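Local coordinates for uncharacterized protein aq_328 (Aquifex aeolicus, PDB 1R4V) that is of unknown function but adopts an ancestral histone fold, probably with two histone-like repeats in a single chain, and may take part in protein heterodimerization, at residues T38-D43 against L138-A143; R70-G75 against V119-G124; I79-L84 against R132-G137. All coordinates share one frame; numbering follows the deposited sequence.

Contact 1: T38-D43 against L138-A143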
loop_
_atom_site.group_PDB
_atom_site.type_symbol
_atom_site.label_atom_id
_atom_site.label_comp_id
_atom_site.label_asym_id
_atom_site.label_seq_id
_atom_site.Cartn_x
_atom_site.Cartn_y
_atom_site.Cartn_z
ATOM N N THR A 38 -9.977 15.343 -0.698
ATOM C CA THR A 38 -11.435 15.445 -0.816
ATOM C C THR A 38 -12.201 14.370 -0.052
ATOM O O THR A 38 -13.238 14.673 0.530
ATOM C CB THR A 38 -11.844 15.454 -2.312
ATOM O OG1 THR A 38 -11.344 14.272 -2.966
ATOM C CG2 THR A 38 -11.147 16.581 -3.024
ATOM N N GLU A 39 -11.720 13.128 -0.032
ATOM C CA GLU A 39 -12.458 12.041 0.622
ATOM C C GLU A 39 -11.964 11.645 2.020
ATOM O O GLU A 39 -12.761 11.180 2.835
ATOM C CB GLU A 39 -12.516 10.805 -0.293
ATOM C CG GLU A 39 -13.177 11.045 -1.649
ATOM C CD GLU A 39 -14.639 11.506 -1.591
ATOM O OE1 GLU A 39 -15.405 11.046 -0.707
ATOM O OE2 GLU A 39 -15.038 12.335 -2.449
ATOM N N LEU A 40 -10.673 11.818 2.307
ATOM C CA LEU A 40 -10.080 11.403 3.584
ATOM C C LEU A 40 -9.619 12.532 4.507
ATOM O O LEU A 40 -9.210 12.238 5.619
ATOM C CB LEU A 40 -8.894 10.463 3.316
ATOM C CG LEU A 40 -9.177 9.229 2.462
ATOM C CD1 LEU A 40 -7.933 8.371 2.171
ATOM C CD2 LEU A 40 -10.239 8.388 3.130
ATOM N N ASP A 41 -9.691 13.792 4.072
ATOM C CA ASP A 41 -9.289 14.980 4.833
ATOM C C ASP A 41 -7.798 14.995 5.173
ATOM O O ASP A 41 -7.412 15.408 6.271
ATOM C CB ASP A 41 -10.118 15.145 6.123
ATOM C CG ASP A 41 -11.604 15.396 5.852
ATOM O OD1 ASP A 41 -12.445 14.697 6.470
ATOM O OD2 ASP A 41 -12.030 16.261 5.041
ATOM N N ILE A 42 -6.967 14.535 4.244
ATOM C CA ILE A 42 -5.529 14.522 4.432
ATOM C C ILE A 42 -4.922 15.286 3.268
ATOM O O ILE A 42 -5.102 14.919 2.109
ATOM C CB ILE A 42 -4.941 13.105 4.457
ATOM C CG1 ILE A 42 -5.437 12.303 5.663
ATOM C CG2 ILE A 42 -3.414 13.208 4.421
ATOM C CD1 ILE A 42 -5.309 10.806 5.494
ATOM N N ASP A 43 -4.191 16.337 3.594
ATOM C CA ASP A 43 -3.532 17.170 2.622
ATOM C C ASP A 43 -2.093 16.681 2.441
ATOM O O ASP A 43 -1.235 16.899 3.284
ATOM C CB ASP A 43 -3.613 18.614 3.116
ATOM C CG ASP A 43 -2.980 19.625 2.166
ATOM O OD1 ASP A 43 -2.508 19.242 1.070
ATOM O OD2 ASP A 43 -2.897 20.855 2.439
ATOM N N LEU A 138 -3.575 -1.120 1.475
ATOM C CA LEU A 138 -2.441 -0.559 2.212
ATOM C C LEU A 138 -2.515 0.968 2.237
ATOM O O LEU A 138 -2.178 1.591 3.228
ATOM C CB LEU A 138 -1.108 -1.028 1.628
ATOM C CG LEU A 138 -0.739 -2.482 1.915
ATOM C CD1 LEU A 138 0.425 -2.866 1.035
ATOM C CD2 LEU A 138 -0.468 -2.724 3.416
ATOM N N LEU A 139 -2.980 1.586 1.162
ATOM C CA LEU A 139 -3.153 3.036 1.122
ATOM C C LEU A 139 -4.238 3.487 2.090
ATOM O O LEU A 139 -4.021 4.450 2.841
ATOM C CB LEU A 139 -3.414 3.504 -0.303
ATOM C CG LEU A 139 -2.179 3.585 -1.195
ATOM C CD1 LEU A 139 -2.684 3.644 -2.635
ATOM C CD2 LEU A 139 -1.317 4.795 -0.874
ATOM N N LEU A 140 -5.372 2.789 2.120
ATOM C CA LEU A 140 -6.456 3.139 3.032
ATOM C C LEU A 140 -6.073 2.918 4.461
ATOM O O LEU A 140 -6.441 3.722 5.306
ATOM C CB LEU A 140 -7.719 2.331 2.786
ATOM C CG LEU A 140 -8.388 2.634 1.442
ATOM C CD1 LEU A 140 -9.683 1.846 1.408
ATOM C CD2 LEU A 140 -8.622 4.117 1.216
HETATM N N MSE A 141 -5.368 1.815 4.722
HETATM C CA MSE A 141 -4.813 1.600 6.050
HETATM C C MSE A 141 -3.893 2.718 6.530
HETATM O O MSE A 141 -4.049 3.208 7.655
HETATM C CB MSE A 141 -4.110 0.264 6.119
HETATM C CG MSE A 141 -3.593 0.063 7.501
HETATM SE SE MSE A 141 -1.628 0.408 7.583
HETATM C CE MSE A 141 -1.337 -0.279 9.417
ATOM N N HIS A 142 -2.952 3.133 5.694
ATOM C CA HIS A 142 -2.094 4.269 5.998
ATOM C C HIS A 142 -2.883 5.558 6.230
ATOM O O HIS A 142 -2.543 6.294 7.127
ATOM C CB HIS A 142 -1.052 4.520 4.913
ATOM C CG HIS A 142 0.118 3.601 4.990
ATOM N ND1 HIS A 142 0.045 2.273 4.626
ATOM C CD2 HIS A 142 1.396 3.819 5.376
ATOM C CE1 HIS A 142 1.232 1.713 4.782
ATOM N NE2 HIS A 142 2.065 2.630 5.242
ATOM N N ALA A 143 -3.924 5.823 5.458
ATOM C CA ALA A 143 -4.754 7.012 5.699
ATOM C C ALA A 143 -5.369 6.971 7.109
ATOM O O ALA A 143 -5.437 7.988 7.789
ATOM C CB ALA A 143 -5.840 7.128 4.623
#
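Leu40, in the last part of helix 29-40, and Ile42, in the loop that follows, converge on the Ala143 methyl, each sending its CD1 to the side of helix 131-149. Leu40 CD1 presses on Ala143 CB at 3.5 Å, tighter than usual for two carbons, whereas the CB of Ala143 meets Ile42 CD1 at a more relaxed 3.8 Å. Ile42 CD1 also lies against the backbone, 3.6 Å from Ala143 O. In Ile42, CG1 stands beside the backbone N and anti to the carbonyl carbon (chi1 -65°), which swings the ethyl arm toward the helix. Leu40 has a second, looser neighbour one turn back: its CD1 is 4.4 Å from CD2 of Leu140, whose side chain leans in from the flank.

Helix 131-149 is consistent with the long central helix of this protein's histone fold, and the region where helix 29-40 gives way to a loop packs on it across 94 intervening residues. Asp41, with positive phi, breaks the helical path between the two apolar residues, and Phe36, one turn before Leu40, packs on Ile42 and Ala143. No hydrogen bond spans the two segments, although Lys147 NZ, farther along helix 131-149, binds Leu40 O. Within 138-143, His142 ND1 donates to Leu138 O at 2.7 Å, from the face of that carbonyl opposite to His142 N, while His142 NE2 is tied to Ser55 OG.

Contact 2: R70-G75 against V119-G124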
loop_
_atom_site.group_PDB
_atom_site.type_symbol
_atom_site.label_atom_id
_atom_site.label_comp_id
_atom_site.label_asym_id
_atom_site.label_seq_id
_atom_site.Cartn_x
_atom_site.Cartn_y
_atom_site.Cartn_z
ATOM N N ARG A 70 4.847 -21.373 3.095
ATOM C CA ARG A 70 3.450 -21.750 2.994
ATOM C C ARG A 70 3.234 -22.333 1.593
ATOM O O ARG A 70 2.548 -23.341 1.456
ATOM C CB ARG A 70 2.535 -20.564 3.249
ATOM C CG ARG A 70 2.660 -20.008 4.648
ATOM C CD ARG A 70 1.628 -18.912 4.928
ATOM N NE ARG A 70 1.983 -18.206 6.154
ATOM C CZ ARG A 70 2.551 -17.016 6.218
ATOM N NH1 ARG A 70 2.864 -16.292 5.145
ATOM N NH2 ARG A 70 2.838 -16.562 7.416
ATOM N N ALA A 71 3.801 -21.701 0.573
ATOM C CA ALA A 71 3.655 -22.186 -0.806
ATOM C C ALA A 71 4.227 -23.599 -0.936
ATOM O O ALA A 71 3.558 -24.487 -1.473
ATOM C CB ALA A 71 4.313 -21.279 -1.779
ATOM N N ARG A 72 5.429 -23.828 -0.401
ATOM C CA ARG A 72 6.033 -25.165 -0.455
ATOM C C ARG A 72 5.210 -26.209 0.264
ATOM O O ARG A 72 5.093 -27.333 -0.228
ATOM C CB ARG A 72 7.449 -25.184 0.104
ATOM C CG ARG A 72 8.420 -24.407 -0.747
ATOM C CD ARG A 72 9.872 -24.655 -0.411
ATOM N NE ARG A 72 10.206 -24.330 0.979
ATOM C CZ ARG A 72 10.586 -23.126 1.433
ATOM N NH1 ARG A 72 10.855 -22.973 2.728
ATOM N NH2 ARG A 72 10.702 -22.077 0.617
ATOM N N TRP A 73 4.633 -25.872 1.419
ATOM C CA TRP A 73 3.820 -26.842 2.161
ATOM C C TRP A 73 2.567 -27.226 1.402
ATOM O O TRP A 73 2.003 -28.305 1.649
ATOM C CB TRP A 73 3.392 -26.352 3.544
ATOM C CG TRP A 73 4.482 -26.422 4.553
ATOM C CD1 TRP A 73 5.516 -27.320 4.628
ATOM C CD2 TRP A 73 4.623 -25.566 5.679
ATOM N NE1 TRP A 73 6.303 -27.049 5.723
ATOM C CE2 TRP A 73 5.776 -25.979 6.388
ATOM C CE3 TRP A 73 3.889 -24.487 6.168
ATOM C CZ2 TRP A 73 6.213 -25.339 7.554
ATOM C CZ3 TRP A 73 4.320 -23.859 7.336
ATOM C CH2 TRP A 73 5.460 -24.286 8.004
ATOM N N ASN A 74 2.134 -26.332 0.509
ATOM C CA ASN A 74 1.013 -26.566 -0.394
ATOM C C ASN A 74 1.369 -27.233 -1.723
ATOM O O ASN A 74 0.483 -27.444 -2.564
ATOM C CB ASN A 74 0.233 -25.261 -0.611
ATOM C CG ASN A 74 -0.684 -24.957 0.570
ATOM O OD1 ASN A 74 -1.773 -25.516 0.653
ATOM N ND2 ASN A 74 -0.233 -24.111 1.502
ATOM N N GLY A 75 2.646 -27.561 -1.928
ATOM C CA GLY A 75 3.090 -28.290 -3.101
ATOM C C GLY A 75 3.299 -27.394 -4.296
ATOM O O GLY A 75 3.508 -27.871 -5.406
ATOM N N VAL A 119 11.472 -12.408 -2.346
ATOM C CA VAL A 119 11.360 -13.862 -2.422
ATOM C C VAL A 119 12.146 -14.261 -3.649
ATOM O O VAL A 119 12.375 -13.434 -4.538
ATOM C CB VAL A 119 9.903 -14.356 -2.548
ATOM C CG1 VAL A 119 9.150 -14.080 -1.262
ATOM C CG2 VAL A 119 9.174 -13.732 -3.736
ATOM N N GLU A 120 12.557 -15.520 -3.694
ATOM C CA GLU A 120 13.185 -16.074 -4.901
ATOM C C GLU A 120 12.152 -16.762 -5.791
ATOM O O GLU A 120 12.288 -16.796 -7.014
ATOM C CB GLU A 120 14.332 -17.018 -4.518
ATOM C CG GLU A 120 15.557 -16.260 -4.013
ATOM C CD GLU A 120 16.083 -15.254 -5.036
ATOM O OE1 GLU A 120 16.131 -15.610 -6.241
ATOM O OE2 GLU A 120 16.443 -14.106 -4.660
HETATM N N MSE A 121 11.091 -17.291 -5.196
HETATM C CA MSE A 121 10.076 -17.977 -5.983
HETATM C C MSE A 121 9.246 -17.061 -6.859
HETATM O O MSE A 121 9.058 -15.894 -6.563
HETATM C CB MSE A 121 9.098 -18.723 -5.079
HETATM C CG MSE A 121 9.706 -19.865 -4.328
HETATM SE SE MSE A 121 8.356 -20.765 -3.171
HETATM C CE MSE A 121 6.934 -20.400 -4.126
ATOM N N ASN A 122 8.715 -17.665 -7.912
ATOM C CA ASN A 122 7.750 -17.087 -8.823
ATOM C C ASN A 122 6.535 -16.595 -8.050
ATOM O O ASN A 122 6.116 -17.266 -7.114
ATOM C CB ASN A 122 7.278 -18.153 -9.810
ATOM C CG ASN A 122 6.391 -17.574 -10.897
ATOM O OD1 ASN A 122 6.657 -16.472 -11.377
ATOM N ND2 ASN A 122 5.338 -18.299 -11.284
ATOM N N VAL A 123 6.005 -15.425 -8.400
ATOM C CA VAL A 123 4.747 -14.968 -7.835
ATOM C C VAL A 123 3.711 -15.343 -8.880
ATOM O O VAL A 123 3.840 -15.004 -10.048
ATOM C CB VAL A 123 4.708 -13.466 -7.512
ATOM C CG1 VAL A 123 3.322 -13.095 -6.988
ATOM C CG2 VAL A 123 5.784 -13.110 -6.509
ATOM N N GLY A 124 2.673 -16.069 -8.486
ATOM C CA GLY A 124 1.682 -16.492 -9.464
ATOM C C GLY A 124 0.985 -15.331 -10.144
ATOM O O GLY A 124 0.757 -14.281 -9.528
#
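Met121, present as selenomethionine, carries this contact: its side chain reaches from the loop before strand 122-123 to the side of helix 67-73. The terminal methyl does the closest touching, with Met121 CE 3.6 Å from Ala71 CB, a contact of methyl against methyl. The chain runs extended through chi2 (180°) and then bends at chi3 (28°), so that CE folds round to the alanine while the selenium lies close to both Ala71 and Arg72.

Ala71 is a buried residue whose CB points toward the 119-124 segment. As its side chain is a single methyl, the long selenomethionine spans most of the gap, and the backbones remain well apart, with Ala71 CA and Met121 CA 9.3 Å from each other. Arg72 supplies the third surface, at the exposed border. Its aliphatic CG lies 4.4 Å from Met121 SE, so it is the hydrocarbon part of the arginine that flanks the selenium.

The helix terminates just beyond these residues in a Schellman motif, with Gly75 at positive phi and Gly75 N bonded to Arg72 O. Asn74 ND2 adds a side-chain bond to Arg70 O at 2.9 Å, coming from above the carbonyl plane and from the face opposite to that used by Asn74 N.

The contact lies toward one end of the molecule, its centre about 22 Å from the centre of the chain. Glu68, on the same helix 67-73, receives the N-H groups of Glu120 and Met121 through OE1, and strand 122-123 runs parallel to strand 78-79, whose Ile79 also packs against Met121. Such a short parallel pairing is consistent with the paired loop strands of histone folds, and the contact of Met121 with Ala71 lays helix 67-73 beside it.

Contact 3: I79-L84 against R132-G137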
loop_
_atom_site.group_PDB
_atom_site.type_symbol
_atom_site.label_atom_id
_atom_site.label_comp_id
_atom_site.label_asym_id
_atom_site.label_seq_id
_atom_site.Cartn_x
_atom_site.Cartn_y
_atom_site.Cartn_z
ATOM N N ILE A 79 4.102 -18.312 -5.443
ATOM C CA ILE A 79 3.351 -17.758 -4.330
ATOM C C ILE A 79 1.954 -17.370 -4.772
ATOM O O ILE A 79 1.781 -16.656 -5.757
ATOM C CB ILE A 79 4.090 -16.537 -3.798
ATOM C CG1 ILE A 79 5.466 -16.995 -3.280
ATOM C CG2 ILE A 79 3.264 -15.876 -2.667
ATOM C CD1 ILE A 79 6.434 -15.896 -3.267
ATOM N N ALA A 80 0.963 -17.842 -4.028
ATOM C CA ALA A 80 -0.442 -17.516 -4.195
ATOM C C ALA A 80 -0.868 -16.532 -3.110
ATOM O O ALA A 80 -0.194 -16.356 -2.092
ATOM C CB ALA A 80 -1.295 -18.747 -4.072
ATOM N N LEU A 81 -2.024 -15.916 -3.323
ATOM C CA LEU A 81 -2.611 -14.999 -2.346
ATOM C C LEU A 81 -2.754 -15.648 -0.964
ATOM O O LEU A 81 -2.451 -14.989 0.041
ATOM C CB LEU A 81 -3.973 -14.485 -2.826
ATOM C CG LEU A 81 -4.718 -13.502 -1.916
ATOM C CD1 LEU A 81 -3.901 -12.248 -1.775
ATOM C CD2 LEU A 81 -6.095 -13.156 -2.469
ATOM N N ALA A 82 -3.198 -16.911 -0.946
ATOM C CA ALA A 82 -3.381 -17.710 0.285
ATOM C C ALA A 82 -2.108 -17.874 1.104
ATOM O O ALA A 82 -2.184 -18.182 2.296
ATOM C CB ALA A 82 -3.867 -19.090 -0.066
ATOM N N ASP A 83 -0.951 -17.707 0.459
ATOM C CA ASP A 83 0.363 -17.838 1.093
ATOM C C ASP A 83 0.860 -16.549 1.746
ATOM O O ASP A 83 1.851 -16.575 2.436
ATOM C CB ASP A 83 1.412 -18.249 0.058
ATOM C CG ASP A 83 1.082 -19.566 -0.631
ATOM O OD1 ASP A 83 0.543 -20.482 0.056
ATOM O OD2 ASP A 83 1.337 -19.779 -1.843
ATOM N N LEU A 84 0.236 -15.412 1.486
ATOM C CA LEU A 84 0.712 -14.139 2.026
ATOM C C LEU A 84 0.356 -13.964 3.495
ATOM O O LEU A 84 -0.552 -14.621 4.024
ATOM C CB LEU A 84 0.183 -12.956 1.240
ATOM C CG LEU A 84 0.604 -12.852 -0.225
ATOM C CD1 LEU A 84 0.177 -11.503 -0.773
ATOM C CD2 LEU A 84 2.096 -13.038 -0.436
ATOM N N ARG A 132 -3.177 -4.579 -7.204
ATOM C CA ARG A 132 -3.856 -3.287 -7.091
ATOM C C ARG A 132 -4.779 -3.214 -5.871
ATOM O O ARG A 132 -4.868 -2.185 -5.207
ATOM C CB ARG A 132 -4.576 -2.934 -8.398
ATOM C CG ARG A 132 -5.761 -3.827 -8.759
ATOM C CD ARG A 132 -6.394 -3.442 -10.109
ATOM N NE ARG A 132 -6.552 -1.991 -10.165
ATOM C CZ ARG A 132 -7.492 -1.316 -9.515
ATOM N NH1 ARG A 132 -7.517 0.003 -9.637
ATOM N NH2 ARG A 132 -8.408 -1.927 -8.761
ATOM N N ASN A 133 -5.454 -4.316 -5.550
ATOM C CA ASN A 133 -6.319 -4.379 -4.378
ATOM C C ASN A 133 -5.504 -4.362 -3.096
ATOM O O ASN A 133 -5.878 -3.705 -2.151
ATOM C CB ASN A 133 -7.240 -5.582 -4.443
ATOM C CG ASN A 133 -8.190 -5.466 -5.619
ATOM O OD1 ASN A 133 -8.676 -4.371 -5.935
ATOM N ND2 ASN A 133 -8.415 -6.581 -6.300
ATOM N N ILE A 134 -4.386 -5.068 -3.077
ATOM C CA ILE A 134 -3.520 -5.074 -1.890
ATOM C C ILE A 134 -2.972 -3.681 -1.623
ATOM O O ILE A 134 -2.999 -3.205 -0.480
ATOM C CB ILE A 134 -2.398 -6.090 -2.074
ATOM C CG1 ILE A 134 -3.003 -7.498 -2.128
ATOM C CG2 ILE A 134 -1.388 -5.973 -0.940
ATOM C CD1 ILE A 134 -2.031 -8.591 -2.530
HETATM N N MSE A 135 -2.474 -3.025 -2.666
HETATM C CA MSE A 135 -1.909 -1.697 -2.521
HETATM C C MSE A 135 -2.966 -0.684 -2.139
HETATM O O MSE A 135 -2.716 0.182 -1.323
HETATM C CB MSE A 135 -1.201 -1.228 -3.786
HETATM C CG MSE A 135 -0.035 -0.307 -3.359
HETATM SE SE MSE A 135 0.521 0.643 -4.885
HETATM C CE MSE A 135 1.345 2.322 -4.091
ATOM N N GLY A 136 -4.134 -0.777 -2.756
ATOM C CA GLY A 136 -5.258 0.066 -2.390
ATOM C C GLY A 136 -5.665 -0.074 -0.940
ATOM O O GLY A 136 -5.905 0.930 -0.289
ATOM N N GLY A 137 -5.704 -1.295 -0.421
ATOM C CA GLY A 137 -5.906 -1.568 0.998
ATOM C C GLY A 137 -4.821 -1.003 1.902
ATOM O O GLY A 137 -5.100 -0.479 2.991
#
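Ile134 meets Leu81 and Leu84 where the loop following strand 78-79 approaches helix 131-149. The chain adopts a histone fold, probably built of two histone-like repeats. In histone folds short strands in the loops between helices pair in parallel, and the pair 78-79 and 122-123 is consistent with this. Strand 78-79 leads into a 3-10 turn at 81-83; Leu81 in it and Leu84 just after it point toward the helix.

Along the helix, Arg132 comes first and looks elsewhere, its NE forming a salt bridge with Asp107. Asn133 follows and faces helix 88-98, touching Ile94 and Phe97, while its ND2 is bonded to Glu130 OE1.

Ile134 is the residue that crosses to the loop. With CG1 beside the backbone N and chi2 near 171°, its ethyl arm is extended and CD1 becomes the single point of contact. Leu84 CD1 stands 4.1 Å from this Ile134 CD1, the two side chains meeting at a slant. Leu81 CD1 is 4.2 Å from the same Ile134 CD1, but there the side chains run past one another in opposite directions. Leu81, more exposed than Leu84, closes the outer border of the contact. Leu127 of helix 125-128 packs on all three residues, adding to the apolar cluster.

Beyond Ile134, Gly136 N and Gly137 N make the regular helix bonds to Arg132 O and Asn133 O.

The loop that presents the leucines is itself braced by Asp83. Its OD1 forms a salt bridge with Arg76, and its OD2 accepts the backbone N-H of Ala80 at 2.9 Å, a nearly straight bond (170°) that arrives on the anti side of the carboxylate, 32° out of its plane.

How the contacts relate
Contacts 1 and 3 both draw on helix 131-149, at adjoining segments, yet their centres are 19 Å apart and lie on opposite sides of the chain's centre. Contact 3 is the buried one; contacts 1 and 2 are partly buried, and contact 2 lies farthest from the centre of the chain. All are apolar across the segments, but contact 1 sets branched side chains on an alanine and its carbonyl, contact 2 an unbranched selenomethionine on a helix flank, and contact 3 branched ends on one isoleucine. Contacts 2 and 3 are joined by polar links: Asn122 O probably accepts from Ile79 N (2.8 Å), and Asp83 O from Arg70 NH1 (2.9 Å).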